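Local coordinates for Asp/Glu-specific dipeptidyl-peptidase (Flavobacterium psychrophilum, PDB 5JXF), which removes dipeptides from the N-terminus of oligopeptides as a serine-type peptidase of family S46, with strict specificity for Asp or Glu at P1, at residues Ala297-Gln300 against Ile301-Thr305; Tyr564-Ala567 against Gln568-Tyr572. All blocks are in the same frame, centred on the assembly; numbering follows the deposited sequence.

Contact 1: residues Ala297-Gln300 against Ile301-Thr305; sequences AVAQ and IVNET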
loop_
_atom_site.group_PDB
_atom_site.type_symbol
_atom_site.label_atom_id
_atom_site.label_comp_id
_atom_site.label_asym_id
_atom_site.label_seq_id
_atom_site.Cartn_x
_atom_site.Cartn_y
_atom_site.Cartn_z
ATOM N N ALA A 297 -28.705 1.104 -13.579
ATOM C CA ALA A 297 -28.664 1.032 -12.125
ATOM C C ALA A 297 -27.234 1.178 -11.648
ATOM O O ALA A 297 -26.950 1.911 -10.701
ATOM C CB ALA A 297 -29.264 -0.281 -11.631
ATOM N N VAL A 298 -26.334 0.461 -12.309
ATOM C CA VAL A 298 -24.918 0.527 -12.000
ATOM C C VAL A 298 -24.399 1.959 -12.196
ATOM O O VAL A 298 -23.661 2.476 -11.354
ATOM C CB VAL A 298 -24.116 -0.468 -12.875
ATOM C CG1 VAL A 298 -22.668 -0.558 -12.420
ATOM C CG2 VAL A 298 -24.767 -1.845 -12.829
ATOM N N ALA A 299 -24.813 2.605 -13.285
ATOM C CA ALA A 299 -24.354 3.962 -13.578
ATOM C C ALA A 299 -24.804 4.941 -12.501
ATOM O O ALA A 299 -24.055 5.836 -12.126
ATOM C CB ALA A 299 -24.839 4.418 -14.955
ATOM N N GLN A 300 -26.016 4.761 -11.987
ATOM C CA GLN A 300 -26.519 5.636 -10.933
ATOM C C GLN A 300 -25.725 5.450 -9.641
ATOM O O GLN A 300 -25.472 6.404 -8.901
ATOM C CB GLN A 300 -28.005 5.375 -10.676
ATOM C CG GLN A 300 -28.619 6.320 -9.653
ATOM C CD GLN A 300 -30.016 5.904 -9.225
ATOM O OE1 GLN A 300 -30.376 4.733 -9.295
ATOM N NE2 GLN A 300 -30.819 6.874 -8.803
ATOM N N ILE A 301 -25.348 4.210 -9.367
ATOM C CA ILE A 301 -24.568 3.909 -8.184
ATOM C C ILE A 301 -23.232 4.612 -8.296
ATOM O O ILE A 301 -22.832 5.403 -7.439
ATOM C CB ILE A 301 -24.337 2.389 -8.014
ATOM C CG1 ILE A 301 -25.660 1.659 -7.785
ATOM C CG2 ILE A 301 -23.343 2.126 -6.891
ATOM C CD1 ILE A 301 -25.564 0.147 -7.957
ATOM N N VAL A 302 -22.544 4.309 -9.381
ATOM C CA VAL A 302 -21.196 4.793 -9.582
ATOM C C VAL A 302 -21.155 6.316 -9.736
ATOM O O VAL A 302 -20.347 6.992 -9.092
ATOM C CB VAL A 302 -20.579 4.122 -10.812
ATOM C CG1 VAL A 302 -19.336 4.850 -11.246
ATOM C CG2 VAL A 302 -20.277 2.667 -10.509
ATOM N N ASN A 303 -22.048 6.850 -10.565
ATOM C CA ASN A 303 -21.994 8.261 -10.924
ATOM C C ASN A 303 -22.608 9.228 -9.912
ATOM O O ASN A 303 -22.169 10.368 -9.827
ATOM C CB ASN A 303 -22.662 8.491 -12.285
ATOM C CG ASN A 303 -21.915 7.825 -13.430
ATOM O OD1 ASN A 303 -20.681 7.766 -13.439
ATOM N ND2 ASN A 303 -22.662 7.353 -14.424
ATOM N N GLU A 304 -23.612 8.819 -9.142
ATOM C CA GLU A 304 -24.240 9.831 -8.294
ATOM C C GLU A 304 -24.646 9.447 -6.875
ATOM O O GLU A 304 -24.462 10.259 -5.969
ATOM C CB GLU A 304 -25.450 10.409 -9.027
ATOM C CG GLU A 304 -26.145 9.438 -9.957
ATOM C CD GLU A 304 -26.697 10.130 -11.185
ATOM O OE1 GLU A 304 -26.345 11.317 -11.401
ATOM O OE2 GLU A 304 -27.477 9.492 -11.927
ATOM N N THR A 305 -25.174 8.248 -6.643
ATOM C CA THR A 305 -25.547 7.901 -5.273
ATOM C C THR A 305 -24.310 7.697 -4.385
ATOM O O THR A 305 -24.200 8.308 -3.322
ATOM C CB THR A 305 -26.441 6.639 -5.209
ATOM O OG1 THR A 305 -25.775 5.541 -5.836
ATOM C CG2 THR A 305 -27.775 6.887 -5.913
#
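The side chains of Gln300 and Thr305 cross at about a right angle on one flank of helix 295-325, with Gln300 CG 3.9 Å from the methyl CG2 of Thr305. Gln300 leaves the helix with CG opposite its own backbone N (chi1 -176°) and runs on extended, which lays its aliphatic part beside that methyl. Glu304 approaches Gln300 from a second direction, roughly at right angles to that of the threonine methyl, with CG 4.0 Å from Gln300 CG. Beneath these side chains, the carbonyl of Gln300 is the focus of a wider pi-type turn. Thr305 N reaches Gln300 O at 2.9 Å and almost straight (176°), while Glu304 N approaches the same oxygen from above the carbonyl plane at 3.1 Å. A third donor, Thr305 OG1, also stands out of that plane and meets Gln300 O at 3.2 Å; chi1 of 57° turns this hydroxyl back to the preceding turn. Before the widening the bonding is ordinary alpha-helical, as in Val302 N to Val298 O. Here the two valines touch loosely, Val298 CG1 lying 4.4 Å from Val302 CG2; helix 360-375 packs on Val298 and helix 328-357 on Val302. Asn303 N bonds to Ala299 O, and its side chain lies beside that residue, ND2 3.7 Å from Ala299 CB. Tyr395 and Ala402 of helix 386-415 cover Gln300. Because Gln300 O takes the N-H groups of both Glu304 and Thr305, both backbone donors stay bonded where the helix widens, and the threonine hydroxyl adds a third grip on that oxygen.

Contact 2: residues Tyr564-Ala567 against Gln568-Tyr572; sequences YMKA and QLELY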
loop_
_atom_site.group_PDB
_atom_site.type_symbol
_atom_site.label_atom_id
_atom_site.label_comp_id
_atom_site.label_asym_id
_atom_site.label_seq_id
_atom_site.Cartn_x
_atom_site.Cartn_y
_atom_site.Cartn_z
ATOM N N TYR A 564 -37.768 -8.140 -15.032
ATOM C CA TYR A 564 -36.429 -8.315 -15.574
ATOM C C TYR A 564 -35.797 -9.580 -14.989
ATOM O O TYR A 564 -35.135 -10.338 -15.702
ATOM C CB TYR A 564 -35.570 -7.082 -15.272
ATOM C CG TYR A 564 -34.247 -7.029 -16.003
ATOM C CD1 TYR A 564 -34.054 -7.706 -17.202
ATOM C CD2 TYR A 564 -33.182 -6.309 -15.479
ATOM C CE1 TYR A 564 -32.839 -7.658 -17.860
ATOM C CE2 TYR A 564 -31.965 -6.254 -16.122
ATOM C CZ TYR A 564 -31.793 -6.930 -17.310
ATOM O OH TYR A 564 -30.573 -6.865 -17.944
ATOM N N MET A 565 -36.024 -9.805 -13.695
ATOM C CA MET A 565 -35.506 -10.985 -13.001
ATOM C C MET A 565 -36.093 -12.265 -13.593
ATOM O O MET A 565 -35.362 -13.190 -13.951
ATOM C CB MET A 565 -35.819 -10.900 -11.503
ATOM C CG MET A 565 -35.100 -11.926 -10.623
ATOM S SD MET A 565 -33.301 -11.737 -10.654
ATOM C CE MET A 565 -32.819 -13.256 -11.475
ATOM N N LYS A 566 -37.418 -12.297 -13.704
ATOM C CA LYS A 566 -38.129 -13.435 -14.289
ATOM C C LYS A 566 -37.679 -13.708 -15.720
ATOM O O LYS A 566 -37.556 -14.861 -16.135
ATOM C CB LYS A 566 -39.640 -13.188 -14.252
ATOM C CG LYS A 566 -40.494 -14.261 -14.918
ATOM C CD LYS A 566 -41.976 -13.901 -14.820
ATOM C CE LYS A 566 -42.828 -14.693 -15.796
ATOM N NZ LYS A 566 -42.763 -16.158 -15.546
ATOM N N ALA A 567 -37.428 -12.640 -16.466
ATOM C CA ALA A 567 -36.994 -12.761 -17.850
ATOM C C ALA A 567 -35.676 -13.509 -17.930
ATOM O O ALA A 567 -35.514 -14.422 -18.742
ATOM C CB ALA A 567 -36.863 -11.391 -18.491
ATOM N N GLN A 568 -34.736 -13.120 -17.077
ATOM C CA GLN A 568 -33.414 -13.728 -17.076
ATOM C C GLN A 568 -33.495 -15.183 -16.625
ATOM O O GLN A 568 -32.758 -16.036 -17.118
ATOM C CB GLN A 568 -32.456 -12.924 -16.192
ATOM C CG GLN A 568 -32.142 -11.538 -16.751
ATOM C CD GLN A 568 -31.171 -10.752 -15.886
ATOM O OE1 GLN A 568 -30.027 -11.166 -15.661
ATOM N NE2 GLN A 568 -31.625 -9.601 -15.401
ATOM N N LEU A 569 -34.409 -15.464 -15.704
ATOM C CA LEU A 569 -34.628 -16.829 -15.247
ATOM C C LEU A 569 -35.118 -17.726 -16.388
ATOM O O LEU A 569 -34.780 -18.910 -16.442
ATOM C CB LEU A 569 -35.623 -16.843 -14.090
ATOM C CG LEU A 569 -35.019 -16.582 -12.709
ATOM C CD1 LEU A 569 -36.079 -16.179 -11.695
ATOM C CD2 LEU A 569 -34.277 -17.812 -12.226
ATOM N N GLU A 570 -35.900 -17.157 -17.304
ATOM C CA GLU A 570 -36.471 -17.932 -18.402
ATOM C C GLU A 570 -35.465 -18.191 -19.517
ATOM O O GLU A 570 -35.269 -19.329 -19.940
ATOM C CB GLU A 570 -37.697 -17.226 -18.987
ATOM C CG GLU A 570 -38.867 -17.089 -18.032
ATOM C CD GLU A 570 -40.097 -16.492 -18.701
ATOM O OE1 GLU A 570 -39.996 -16.040 -19.864
ATOM O OE2 GLU A 570 -41.167 -16.461 -18.056
ATOM N N LEU A 571 -34.834 -17.125 -19.988
ATOM C CA LEU A 571 -34.005 -17.190 -21.183
ATOM C C LEU A 571 -32.589 -17.703 -20.912
ATOM O O LEU A 571 -31.760 -17.760 -21.821
ATOM C CB LEU A 571 -33.941 -15.808 -21.832
ATOM C CG LEU A 571 -35.301 -15.147 -22.060
ATOM C CD1 LEU A 571 -35.128 -13.736 -22.596
ATOM C CD2 LEU A 571 -36.130 -15.986 -23.011
ATOM N N TYR A 572 -32.313 -18.061 -19.662
ATOM C CA TYR A 572 -31.013 -18.596 -19.271
ATOM C C TYR A 572 -31.207 -19.622 -18.146
ATOM O O TYR A 572 -30.890 -19.350 -16.989
ATOM C CB TYR A 572 -30.071 -17.468 -18.824
ATOM C CG TYR A 572 -29.917 -16.329 -19.821
ATOM C CD1 TYR A 572 -28.953 -16.378 -20.822
ATOM C CD2 TYR A 572 -30.728 -15.201 -19.752
ATOM C CE1 TYR A 572 -28.807 -15.339 -21.733
ATOM C CE2 TYR A 572 -30.591 -14.156 -20.659
ATOM C CZ TYR A 572 -29.630 -14.231 -21.649
ATOM O OH TYR A 572 -29.487 -13.201 -22.552
#
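Bonds of the i to i+4 kind run through Tyr564-Leu571 near the C-terminal end of helix 547-571, among them Leu569 N to Met565 O at 3.0 Å and Leu571 N to Ala567 O at 3.1 Å, with Glu570 N also weakly bonded to Ala567 O. One turn apart, the amide nitrogen of Gln568 points onto one face of the Tyr564 ring: NE2 sits over its centre, 3.2 Å above the plane, with ring and amide planes 46° apart. Gln568 reaches it because CG lies opposite its own carbonyl carbon (chi1 -67°) and the chain then extends back along the helix. The same NE2 makes a weak hydrogen bond to the carbonyl of Tyr292, and Phe371 of helix 360-375 meets the tyrosine ring edge-to-face. Beside this pair, Met565 bends so that CE comes 4.2 Å from Leu569 CG. On the exposed flank, Lys566 turns at its last torsion (chi4 61°) and its NZ forms a salt bridge with Glu570 OE2 at 3.0 Å, nearly along the C-O axis. The other carboxylate oxygen, OE1, is hydrogen-bonded to Tyr384. With both oxygens engaged, rotation of the Glu570 carboxylate is probably restricted, and the nearby ammonium would be expected to stabilise its charge.

In the fold
From the N terminus, the chain reaches contact 1 near the start of helix 295-325, passes through a long run of helices, and arrives at contact 2 near the end of helix 547-571. Each contact is a single continuous stretch that closes only helical turns; they lie in series, neither nesting nor crossing. The centres of contacts 1 and 2 are 23 Å apart, and the nearest atoms of contacts 1 and 2 are about 8 Å apart, without touching. Helix 360-375 links them indirectly: Ile361 and Lys364 pack on contact 1, while Phe367 and Phe371 pack on contact 2. Contact 1 lies nearer the substrate pocket, the side chain of Ile301 being about 12 Å from that of Arg680, probably the P1-specificity residue.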